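Local coordinates for DUF411 domain-containing protein (Pseudomonas aeruginosa, PDB 6WJE), which is of unknown function but belongs to the DUF411 family and binds copper and zinc ions, consistent with a metal-binding role, at residues V7-N12 / V30-E35. Numbering follows the deposited sequence.
Sequences VHRDAN and VTDHVE. With ZN (zinc ion), chain L; ZN (zinc ion), chain K.
Arg-9 and Asp-32 meet in a two-point salt bridge beside a parallel strand pairing, and the arginine can be traced outward atom by atom. From CB, CG turns between the backbone N and the carbonyl carbon (chi1 48°), and a bend at chi2 carries the chain toward strand 29-34. CG and CD pass Asp-32 OD1 at van der Waals distance. NE then donates to that OD1, which lies out of the guanidinium plane, over 3.1 Å, whereas NH2 gives Asp-32 OD2 a nearly straight in-plane bond of 2.9 Å (175° at the hydrogen). Each carboxylate oxygen uses its syn lone pair. Val-34 CG2 sits 3.6 Å above the centre of one guanidinium face, and NH1 donates to Asp-10 O; these three bonds together restrict rotation of the group. Parallel pairing across an intervening helix places both segments in a beta-alpha-beta unit: strand 4-9, helix 14-25 and edge strand 29-34, with Val-7, His-8 and Arg-9 in register with Asp-32, His-33 and Val-34. Val-7 N donates to Thr-31 O, His-33 N to Val-7 O, Arg-9 N to His-33 O, and Glu-35 N to Arg-9 O. Helix 14-25 covers the Arg-9 face through Lys-17, Trp-19 and Ile-20. His-8 and His-33 occupy the other face, their rings oblique at 49°. His-33 CB lies over the His-8 ring in a CH-pi contact, 3.9 Å from its centroid, while Glu-35 CG reaches the ring edge 3.3 Å from His-8 ND1. Past the ring contact, His-33 NE2 binds a zinc ion at 2.1 Å, a site to which Asp-6 OD1 and a water also contribute. Asp-10 OD1 binds a second zinc ion, also at 2.1 Å, while its OD2 accepts from Asn-12 N in an Asx turn.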
ATOM      1  N   VAL A   7       8.920   0.730   4.416  1.00 38.48           N
ATOM      2  CA  VAL A   7       8.038   1.817   4.003  1.00 39.21           C
ATOM      3  C   VAL A   7       8.855   3.097   3.878  1.00 43.98           C
ATOM      4  O   VAL A   7       9.670   3.395   4.754  1.00 48.75           O
ATOM      5  CB  VAL A   7       6.861   1.982   4.981  1.00 41.56           C
ATOM      6  CG1 VAL A   7       5.950   3.130   4.557  1.00 40.47           C
ATOM      7  CG2 VAL A   7       6.068   0.698   5.000  1.00 38.78           C
ATOM      8  N   HIS A   8       8.684   3.811   2.765  1.00 42.84           N
ATOM      9  CA  HIS A   8       9.217   5.158   2.590  1.00 42.62           C
ATOM     10  C   HIS A   8       8.024   6.111   2.547  1.00 49.57           C
ATOM     11  O   HIS A   8       7.011   5.827   1.896  1.00 48.16           O
ATOM     12  CB  HIS A   8      10.067   5.343   1.281  1.00 43.53           C
ATOM     13  CG  HIS A   8      11.347   4.531   1.217  1.00 53.21           C
ATOM     14  ND1 HIS A   8      12.625   5.076   1.086  1.00 54.45           N
ATOM     15  CD2 HIS A   8      11.520   3.192   1.235  1.00 51.58           C
ATOM     16  CE1 HIS A   8      13.511   4.097   1.061  1.00 66.68           C
ATOM     17  NE2 HIS A   8      12.867   2.948   1.137  1.00 64.05           N
ATOM     18  N   ARG A   9       8.140   7.245   3.236  1.00 42.41           N
ATOM     19  CA  ARG A   9       7.061   8.223   3.264  1.00 48.61           C
ATOM     20  C   ARG A   9       7.631   9.567   3.677  1.00 49.06           C
ATOM     21  O   ARG A   9       8.738   9.660   4.214  1.00 45.43           O
ATOM     22  CB  ARG A   9       5.927   7.806   4.195  1.00 50.53           C
ATOM     23  CG  ARG A   9       6.399   7.364   5.546  1.00 49.39           C
ATOM     24  CD  ARG A   9       6.213   8.449   6.498  1.00 42.21           C
ATOM     25  NE  ARG A   9       6.649   8.088   7.834  1.00 50.01           N
ATOM     26  CZ  ARG A   9       6.796   8.980   8.813  1.00 58.33           C
ATOM     27  NH1 ARG A   9       6.544  10.271   8.581  1.00 53.62           N
ATOM     28  NH2 ARG A   9       7.193   8.588  10.017  1.00 55.07           N
ATOM     29  N   ASP A  10       6.838  10.600   3.432  1.00 46.57           N
ATOM     30  CA  ASP A  10       7.175  11.964   3.819  1.00 50.05           C
ATOM     31  C   ASP A  10       7.036  12.184   5.329  1.00 48.89           C
ATOM     32  O   ASP A  10       6.229  11.542   6.011  1.00 44.62           O
ATOM     33  CB  ASP A  10       6.287  12.930   3.030  1.00 50.40           C
ATOM     34  CG  ASP A  10       6.594  14.383   3.305  1.00 61.70           C
ATOM     35  OD1 ASP A  10       7.549  14.930   2.696  1.00 69.49           O
ATOM     36  OD2 ASP A  10       5.848  14.988   4.118  1.00 56.57           O
ATOM     37  N   ALA A  11       7.832  13.132   5.850  1.00 53.98           N
ATOM     38  CA  ALA A  11       7.856  13.383   7.297  1.00 49.33           C
ATOM     39  C   ALA A  11       6.524  13.896   7.818  1.00 45.72           C
ATOM     40  O   ALA A  11       6.191  13.680   8.986  1.00 52.70           O
ATOM     41  CB  ALA A  11       8.944  14.395   7.651  1.00 47.71           C
ATOM     42  N   ASN A  12       5.738  14.542   6.970  1.00 40.27           N
ATOM     43  CA  ASN A  12       4.488  15.149   7.386  1.00 49.63           C
ATOM     44  C   ASN A  12       3.268  14.359   6.886  1.00 45.87           C
ATOM     45  O   ASN A  12       2.203  14.930   6.661  1.00 45.28           O
ATOM     46  CB  ASN A  12       4.479  16.601   6.891  1.00 51.54           C
ATOM     47  CG  ASN A  12       3.616  17.515   7.730  1.00 55.99           C
ATOM     48  OD1 ASN A  12       3.715  17.529   8.967  1.00 56.54           O
ATOM     49  ND2 ASN A  12       2.788  18.325   7.056  1.00 54.86           N
ATOM     50  N   VAL A  30       7.800  -3.491  10.702  1.00 40.39           N
ATOM     51  CA  VAL A  30       7.832  -2.386   9.753  1.00 42.03           C
ATOM     52  C   VAL A  30       9.110  -1.588   9.982  1.00 41.64           C
ATOM     53  O   VAL A  30       9.404  -1.207  11.117  1.00 49.67           O
ATOM     54  CB  VAL A  30       6.592  -1.482   9.896  1.00 40.78           C
ATOM     55  CG1 VAL A  30       6.585  -0.412   8.817  1.00 46.52           C
ATOM     56  CG2 VAL A  30       5.307  -2.288   9.825  1.00 37.43           C
ATOM     57  N   THR A  31       9.861  -1.325   8.912  1.00 38.10           N
ATOM     58  CA  THR A  31      10.895  -0.294   8.938  1.00 45.27           C
ATOM     59  C   THR A  31      10.372   0.961   8.237  1.00 41.28           C
ATOM     60  O   THR A  31       9.936   0.907   7.079  1.00 47.09           O
ATOM     61  CB  THR A  31      12.217  -0.748   8.304  1.00 45.04           C
ATOM     62  OG1 THR A  31      12.066  -0.832   6.892  1.00 52.35           O
ATOM     63  CG2 THR A  31      12.712  -2.091   8.887  1.00 38.23           C
ATOM     64  N   ASP A  32      10.432   2.075   8.955  1.00 41.48           N
ATOM     65  CA  ASP A  32       9.896   3.379   8.566  1.00 47.79           C
ATOM     66  C   ASP A  32      11.022   4.286   8.065  1.00 48.54           C
ATOM     67  O   ASP A  32      11.855   4.734   8.854  1.00 50.77           O
ATOM     68  CB  ASP A  32       9.188   3.979   9.776  1.00 41.76           C
ATOM     69  CG  ASP A  32       8.476   5.265   9.476  1.00 51.50           C
ATOM     70  OD1 ASP A  32       8.533   5.721   8.314  1.00 52.94           O
ATOM     71  OD2 ASP A  32       7.861   5.826  10.429  1.00 49.82           O
ATOM     72  N   HIS A  33      11.072   4.533   6.763  1.00 47.25           N
ATOM     73  CA  HIS A  33      12.028   5.470   6.176  1.00 50.96           C
ATOM     74  C   HIS A  33      11.317   6.777   5.895  1.00 49.82           C
ATOM     75  O   HIS A  33      10.494   6.845   4.978  1.00 50.95           O
ATOM     76  CB  HIS A  33      12.611   4.955   4.863  1.00 48.44           C
ATOM     77  CG  HIS A  33      13.404   3.703   4.983  1.00 52.74           C
ATOM     78  ND1 HIS A  33      14.484   3.582   5.829  1.00 53.63           N
ATOM     79  CD2 HIS A  33      13.296   2.523   4.333  1.00 50.03           C
ATOM     80  CE1 HIS A  33      15.001   2.374   5.703  1.00 53.08           C
ATOM     81  NE2 HIS A  33      14.302   1.712   4.796  1.00 51.13           N
ATOM     82  N   VAL A  34      11.681   7.837   6.611  1.00 51.54           N
ATOM     83  CA  VAL A  34      11.209   9.157   6.214  1.00 47.80           C
ATOM     84  C   VAL A  34      12.045   9.627   5.030  1.00 54.79           C
ATOM     85  O   VAL A  34      13.277   9.671   5.100  1.00 74.37           O
ATOM     86  CB  VAL A  34      11.282  10.136   7.393  1.00 60.04           C
ATOM     87  CG1 VAL A  34      10.903  11.523   6.951  1.00 55.40           C
ATOM     88  CG2 VAL A  34      10.349   9.658   8.508  1.00 44.80           C
ATOM     89  N   GLU A  35      11.361   9.880   3.910  1.00 55.94           N
ATOM     90  CA  GLU A  35      12.030  10.315   2.656  1.00 55.36           C
ATOM     91  C   GLU A  35      11.186  11.405   1.991  1.00 63.44           C
ATOM     92  O   GLU A  35       9.974  11.186   1.799  1.00 60.67           O
ATOM     93  CB  GLU A  35      12.214   9.126   1.709  1.00 68.06           C
ATOM     94  CG  GLU A  35      13.184   8.080   2.226  1.00 72.72           C
ATOM     95  CD  GLU A  35      14.616   8.564   2.384  1.00 75.98           C
ATOM     96  OE1 GLU A  35      15.028   9.450   1.610  1.00 76.06           O
ATOM     97  OE2 GLU A  35      15.314   8.053   3.283  1.00 73.15           O
TER
HETATM   98 ZN    ZN L 206       7.929  16.951   2.825  1.00 82.27          ZN
HETATM   99 ZN    ZN K 205      14.678   0.060   3.546  1.00 65.61          ZN
HETATM  100  O   HOH W   1      16.613  -0.677   4.901  1.00 58.39           O